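Local coordinates for protein branched-chain phosphotransacylase (Enterococcus faecalis, PDB 1YCO) that probably acts as an acyltransferase, at residues V62-A66 and T67-Q71; H81-L84 and K85-K89. One frame throughout, in Å; residues are numbered along the deposited sequence.

Contact 1. Residues V62-A66 and T67-Q71; sequences VSLVA and TGQAQ
Thr67 meets Ala66 through its methyl: Thr67 CG2 lies 3.4 Å from Ala66 C. With OG1 placed between the backbone N and the carbonyl carbon (chi1 78°), CG2 is left beside the backbone N, next to the residue before it. The hydroxyl turns forward instead. Thr67 OG1 accepts a weak hydrogen bond from Gln69 N at 3.1 Å, though the placement of that nitrogen is less sure. Gly68 carries the chain round the turn, and Gly68 O takes a weak bond from Gln71 NE2 at 2.8 Å. The turn is the return leg of a beta-alpha-beta crossover that runs through strand 47-50, helix 54-66 and strand 72-75. Gln69 starts toward the helix, then bends at chi2 (86°) so that its amide end leads away. Its aliphatic part crosses Leu64 at about a right angle, with Gln69 CG 3.3 Å from Leu64 CD1. Ala70 points back at the helix and is buried. Ala70 CB packs on Val65 CG2 at 3.6 Å and, more loosely, on Leu64 CG at 4.1 Å. Ser5 of strand 2-7 touches both Leu64 and Ala70, while Leu94 and Val248 touch Val65. Gln71 OE1 accepts a hydrogen bond from Thr3 N of strand 2-7.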
ATOM      1  N   VAL A  62      11.196 -23.780  20.025  1.00 43.62           N
ATOM      2  CA  VAL A  62      10.906 -24.486  18.779  1.00 45.24           C
ATOM      3  C   VAL A  62      10.782 -25.985  19.016  1.00 46.65           C
ATOM      4  O   VAL A  62      10.042 -26.672  18.315  1.00 46.75           O
ATOM      5  CB  VAL A  62      12.022 -24.249  17.731  1.00 45.87           C
ATOM      6  CG1 VAL A  62      11.725 -25.033  16.460  1.00 46.20           C
ATOM      7  CG2 VAL A  62      12.147 -22.770  17.428  1.00 45.84           C
ATOM      8  N   SER A  63      11.516 -26.491  20.001  1.00 47.95           N
ATOM      9  CA  SER A  63      11.481 -27.914  20.317  1.00 49.62           C
ATOM     10  C   SER A  63      10.101 -28.334  20.806  1.00 49.26           C
ATOM     11  O   SER A  63       9.558 -29.359  20.385  1.00 48.99           O
ATOM     12  CB  SER A  63      12.514 -28.238  21.394  1.00 50.55           C
ATOM     13  OG  SER A  63      11.939 -29.078  22.391  1.00 51.86           O
ATOM     14  N   LEU A  64       9.552 -27.536  21.717  1.00 48.06           N
ATOM     15  CA  LEU A  64       8.237 -27.791  22.296  1.00 48.05           C
ATOM     16  C   LEU A  64       7.146 -27.865  21.215  1.00 48.50           C
ATOM     17  O   LEU A  64       6.118 -28.521  21.399  1.00 47.02           O
ATOM     18  CB  LEU A  64       7.899 -26.692  23.300  1.00 48.90           C
ATOM     19  CG  LEU A  64       6.862 -27.036  24.371  1.00 50.18           C
ATOM     20  CD1 LEU A  64       7.447 -28.108  25.282  1.00 48.84           C
ATOM     21  CD2 LEU A  64       6.532 -25.780  25.178  1.00 48.85           C
ATOM     22  N   VAL A  65       7.383 -27.186  20.094  1.00 48.50           N
ATOM     23  CA  VAL A  65       6.446 -27.178  18.974  1.00 49.84           C
ATOM     24  C   VAL A  65       6.745 -28.337  18.025  1.00 51.32           C
ATOM     25  O   VAL A  65       5.828 -28.884  17.403  1.00 50.58           O
ATOM     26  CB  VAL A  65       6.507 -25.826  18.182  1.00 49.38           C
ATOM     27  CG1 VAL A  65       5.881 -25.986  16.810  1.00 48.99           C
ATOM     28  CG2 VAL A  65       5.767 -24.727  18.954  1.00 48.50           C
ATOM     29  N   ALA A  66       8.023 -28.709  17.925  1.00 53.22           N
ATOM     30  CA  ALA A  66       8.455 -29.811  17.064  1.00 56.29           C
ATOM     31  C   ALA A  66       7.428 -30.942  17.080  1.00 58.53           C
ATOM     32  O   ALA A  66       7.195 -31.592  16.062  1.00 59.55           O
ATOM     33  CB  ALA A  66       9.816 -30.331  17.514  1.00 57.80           C
ATOM     34  N   THR A  67       6.809 -31.166  18.236  1.00 60.12           N
ATOM     35  CA  THR A  67       5.779 -32.197  18.364  1.00 61.77           C
ATOM     36  C   THR A  67       4.482 -31.557  18.856  1.00 61.84           C
ATOM     37  O   THR A  67       4.427 -30.348  19.074  1.00 64.10           O
ATOM     38  CB  THR A  67       6.174 -33.280  19.363  1.00 60.47           C
ATOM     39  OG1 THR A  67       5.962 -32.792  20.688  1.00 60.98           O
ATOM     40  CG2 THR A  67       7.635 -33.649  19.192  1.00 61.50           C
ATOM     41  N   GLY A  68       3.449 -32.373  19.042  1.00 62.03           N
ATOM     42  CA  GLY A  68       2.173 -31.855  19.506  1.00 59.60           C
ATOM     43  C   GLY A  68       2.250 -31.322  20.921  1.00 58.53           C
ATOM     44  O   GLY A  68       1.231 -31.179  21.592  1.00 58.82           O
ATOM     45  N   GLN A  69       3.460 -31.026  21.379  1.00 57.56           N
ATOM     46  CA  GLN A  69       3.649 -30.508  22.727  1.00 56.72           C
ATOM     47  C   GLN A  69       3.052 -29.102  22.791  1.00 54.73           C
ATOM     48  O   GLN A  69       2.405 -28.727  23.773  1.00 55.16           O
ATOM     49  CB  GLN A  69       5.139 -30.473  23.069  1.00 58.73           C
ATOM     50  CG  GLN A  69       5.443 -30.645  24.546  1.00 58.57           C
ATOM     51  CD  GLN A  69       5.538 -32.103  24.962  1.00 58.13           C
ATOM     52  OE1 GLN A  69       6.490 -32.799  24.608  1.00 56.39           O
ATOM     53  NE2 GLN A  69       4.552 -32.568  25.716  1.00 57.78           N
ATOM     54  N   ALA A  70       3.278 -28.328  21.734  1.00 51.07           N
ATOM     55  CA  ALA A  70       2.740 -26.975  21.637  1.00 46.73           C
ATOM     56  C   ALA A  70       2.069 -26.880  20.273  1.00 44.60           C
ATOM     57  O   ALA A  70       2.511 -27.522  19.319  1.00 43.93           O
ATOM     58  CB  ALA A  70       3.858 -25.941  21.772  1.00 47.25           C
ATOM     59  N   GLN A  71       0.999 -26.091  20.197  1.00 42.16           N
ATOM     60  CA  GLN A  71       0.220 -25.915  18.969  1.00 39.27           C
ATOM     61  C   GLN A  71       0.459 -24.564  18.299  1.00 38.94           C
ATOM     62  O   GLN A  71       0.034 -24.339  17.165  1.00 38.44           O
ATOM     63  CB  GLN A  71      -1.280 -26.045  19.267  1.00 35.71           C
ATOM     64  CG  GLN A  71      -1.732 -27.412  19.725  1.00 36.97           C
ATOM     65  CD  GLN A  71      -1.079 -27.857  21.028  1.00 35.91           C
ATOM     66  OE1 GLN A  71      -1.254 -27.237  22.085  1.00 32.46           O
ATOM     67  NE2 GLN A  71      -0.304 -28.933  20.951  1.00 35.75           N
TER

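Contact 2. Residues H81-L84 and K85-K89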
ATOM      1  N   HIS A  81      15.865 -13.619  13.133  1.00 54.20           N
ATOM      2  CA  HIS A  81      16.777 -14.491  12.408  1.00 54.97           C
ATOM      3  C   HIS A  81      17.143 -15.708  13.275  1.00 54.37           C
ATOM      4  O   HIS A  81      17.185 -16.842  12.787  1.00 53.59           O
ATOM      5  CB  HIS A  81      18.035 -13.706  12.026  1.00 57.56           C
ATOM      6  CG  HIS A  81      19.028 -14.499  11.238  1.00 60.82           C
ATOM      7  ND1 HIS A  81      20.363 -14.161  11.167  1.00 62.94           N
ATOM      8  CD2 HIS A  81      18.884 -15.619  10.490  1.00 61.99           C
ATOM      9  CE1 HIS A  81      20.998 -15.040  10.413  1.00 63.30           C
ATOM     10  NE2 HIS A  81      20.125 -15.935   9.989  1.00 63.30           N
ATOM     11  N   THR A  82      17.396 -15.463  14.561  1.00 53.35           N
ATOM     12  CA  THR A  82      17.756 -16.520  15.510  1.00 52.65           C
ATOM     13  C   THR A  82      16.683 -17.601  15.610  1.00 50.01           C
ATOM     14  O   THR A  82      16.986 -18.786  15.494  1.00 48.52           O
ATOM     15  CB  THR A  82      17.971 -15.959  16.938  1.00 53.34           C
ATOM     16  OG1 THR A  82      19.008 -14.973  16.926  1.00 55.71           O
ATOM     17  CG2 THR A  82      18.356 -17.075  17.894  1.00 54.05           C
ATOM     18  N   LEU A  83      15.438 -17.186  15.833  1.00 49.32           N
ATOM     19  CA  LEU A  83      14.314 -18.118  15.957  1.00 49.10           C
ATOM     20  C   LEU A  83      13.975 -18.762  14.626  1.00 47.66           C
ATOM     21  O   LEU A  83      13.729 -19.963  14.554  1.00 46.39           O
ATOM     22  CB  LEU A  83      13.071 -17.390  16.485  1.00 49.83           C
ATOM     23  CG  LEU A  83      11.746 -18.169  16.517  1.00 48.05           C
ATOM     24  CD1 LEU A  83      11.811 -19.264  17.575  1.00 48.61           C
ATOM     25  CD2 LEU A  83      10.607 -17.219  16.833  1.00 48.97           C
ATOM     26  N   LEU A  84      13.971 -17.953  13.575  1.00 50.52           N
ATOM     27  CA  LEU A  84      13.638 -18.439  12.242  1.00 53.54           C
ATOM     28  C   LEU A  84      14.611 -19.524  11.807  1.00 53.95           C
ATOM     29  O   LEU A  84      14.203 -20.617  11.405  1.00 52.96           O
ATOM     30  CB  LEU A  84      13.657 -17.283  11.245  1.00 54.15           C
ATOM     31  CG  LEU A  84      12.847 -17.499   9.967  1.00 56.23           C
ATOM     32  CD1 LEU A  84      11.370 -17.673  10.320  1.00 56.95           C
ATOM     33  CD2 LEU A  84      13.023 -16.304   9.037  1.00 57.45           C
ATOM     34  N   LYS A  85      15.902 -19.216  11.887  1.00 54.60           N
ATOM     35  CA  LYS A  85      16.926 -20.186  11.511  1.00 57.01           C
ATOM     36  C   LYS A  85      16.761 -21.421  12.400  1.00 56.69           C
ATOM     37  O   LYS A  85      17.032 -22.556  11.988  1.00 57.69           O
ATOM     38  CB  LYS A  85      18.333 -19.607  11.714  1.00 58.36           C
ATOM     39  CG  LYS A  85      19.453 -20.581  11.324  1.00 59.50           C
ATOM     40  CD  LYS A  85      20.742 -20.320  12.093  1.00 59.77           C
ATOM     41  CE  LYS A  85      21.329 -18.942  11.806  1.00 58.77           C
ATOM     42  NZ  LYS A  85      22.559 -18.710  12.633  1.00 58.67           N
ATOM     43  N   GLU A  86      16.308 -21.179  13.625  1.00 54.91           N
ATOM     44  CA  GLU A  86      16.095 -22.238  14.596  1.00 54.24           C
ATOM     45  C   GLU A  86      14.956 -23.193  14.222  1.00 52.77           C
ATOM     46  O   GLU A  86      15.109 -24.413  14.313  1.00 49.86           O
ATOM     47  CB  GLU A  86      15.834 -21.626  15.980  1.00 55.83           C
ATOM     48  CG  GLU A  86      16.904 -21.961  17.001  1.00 57.53           C
ATOM     49  CD  GLU A  86      16.961 -23.449  17.288  1.00 59.08           C
ATOM     50  OE1 GLU A  86      18.052 -23.950  17.650  1.00 58.84           O
ATOM     51  OE2 GLU A  86      15.905 -24.112  17.156  1.00 58.45           O
ATOM     52  N   MET A  87      13.816 -22.647  13.802  1.00 52.95           N
ATOM     53  CA  MET A  87      12.666 -23.482  13.433  1.00 54.45           C
ATOM     54  C   MET A  87      12.803 -24.136  12.054  1.00 55.63           C
ATOM     55  O   MET A  87      12.036 -25.031  11.707  1.00 56.40           O
ATOM     56  CB  MET A  87      11.373 -22.655  13.513  1.00 54.21           C
ATOM     57  CG  MET A  87      11.460 -21.283  12.846  1.00 54.68           C
ATOM     58  SD  MET A  87      10.030 -20.186  13.182  1.00 54.69           S
ATOM     59  CE  MET A  87       8.812 -20.885  12.034  1.00 52.99           C
ATOM     60  N   LEU A  88      13.798 -23.704  11.280  1.00 57.18           N
ATOM     61  CA  LEU A  88      14.030 -24.269   9.953  1.00 57.47           C
ATOM     62  C   LEU A  88      15.110 -25.352   9.922  1.00 58.01           C
ATOM     63  O   LEU A  88      15.612 -25.697   8.851  1.00 57.92           O
ATOM     64  CB  LEU A  88      14.382 -23.159   8.950  1.00 57.61           C
ATOM     65  CG  LEU A  88      13.217 -22.302   8.422  1.00 57.94           C
ATOM     66  CD1 LEU A  88      13.747 -21.229   7.485  1.00 55.63           C
ATOM     67  CD2 LEU A  88      12.207 -23.191   7.686  1.00 55.96           C
ATOM     68  N   LYS A  89      15.476 -25.891  11.085  1.00 58.32           N
ATOM     69  CA  LYS A  89      16.489 -26.955  11.129  1.00 58.35           C
ATOM     70  C   LYS A  89      15.852 -28.326  10.912  1.00 58.50           C
ATOM     71  O   LYS A  89      14.771 -28.607  11.426  1.00 60.42           O
ATOM     72  CB  LYS A  89      17.238 -26.948  12.463  1.00 57.05           C
ATOM     73  CG  LYS A  89      18.229 -25.813  12.622  1.00 57.31           C
ATOM     74  CD  LYS A  89      19.018 -25.948  13.917  1.00 58.38           C
ATOM     75  CE  LYS A  89      19.994 -24.785  14.097  1.00 60.96           C
ATOM     76  NZ  LYS A  89      20.698 -24.826  15.423  1.00 59.90           N
TER
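His81 O accepts a hydrogen bond from Lys85 N at 2.8 Å, with an N-H...O angle of 163°. Two residues further along, Met87 N bonds to Leu83 O, also at 2.8 Å. Both are i to i+4 bonds of an alpha helix. Between them Glu86 N bonds weakly to Thr82 O. The last of the series, Leu88 N to Leu84 O, is weak too, at 3.1 Å. Leu88 is the first residue to leave helical backbone angles, so this bond falls where the helix runs out. Lys89 NZ reaches back to Glu86 OE1 in a salt bridge of 3.6 Å. The other carboxylate oxygen, Glu86 OE2, has a weak hydrogen bond with His92 NE2, and Thr82 OG1 is hydrogen-bonded to Gln79 NE2. Lys85 extends along the exposed side and bends at chi3 (-63°). This brings Lys85 CE to 3.7 Å from His81 NE2, approaching the ring obliquely. The two polar ends stay apart, with Lys85 NZ 4.5 Å from His81 NE2. Met87 supplies the apolar contact. Met87 SD lies 4.0 Å from Leu84 CD1 and 4.3 Å from Leu83 CG, so the sulfur sits near both leucines. Leu83 and Met87 are buried. Glu86 rests on Ala58 and Gln59 of helix 54-66. Strand 72-75 meets Leu83 through Lys75 and Met87 through Leu73.

Both contacts are local. Contact 1 lies at the C-terminal end of helix 54-66, just before strand 72-75; contact 2 takes up most of helix 80-87, just after it. Each has both buried and exposed residues. They meet directly: Val62 CG2 packs on Leu83 CD1 at 3.5 Å, and Val62 CG1 lies 3.5 Å from Met87 CA. Their chemistry differs. Contact 2 has helical i to i+4 backbone bonds, two of them weak, with lysines on its exposed side and the buried Glu86 paired to Lys89. Contact 1 relies on apolar packing of Leu64 and Val65 against a turn whose side-chain hydrogen bonds within 67-71 are weak.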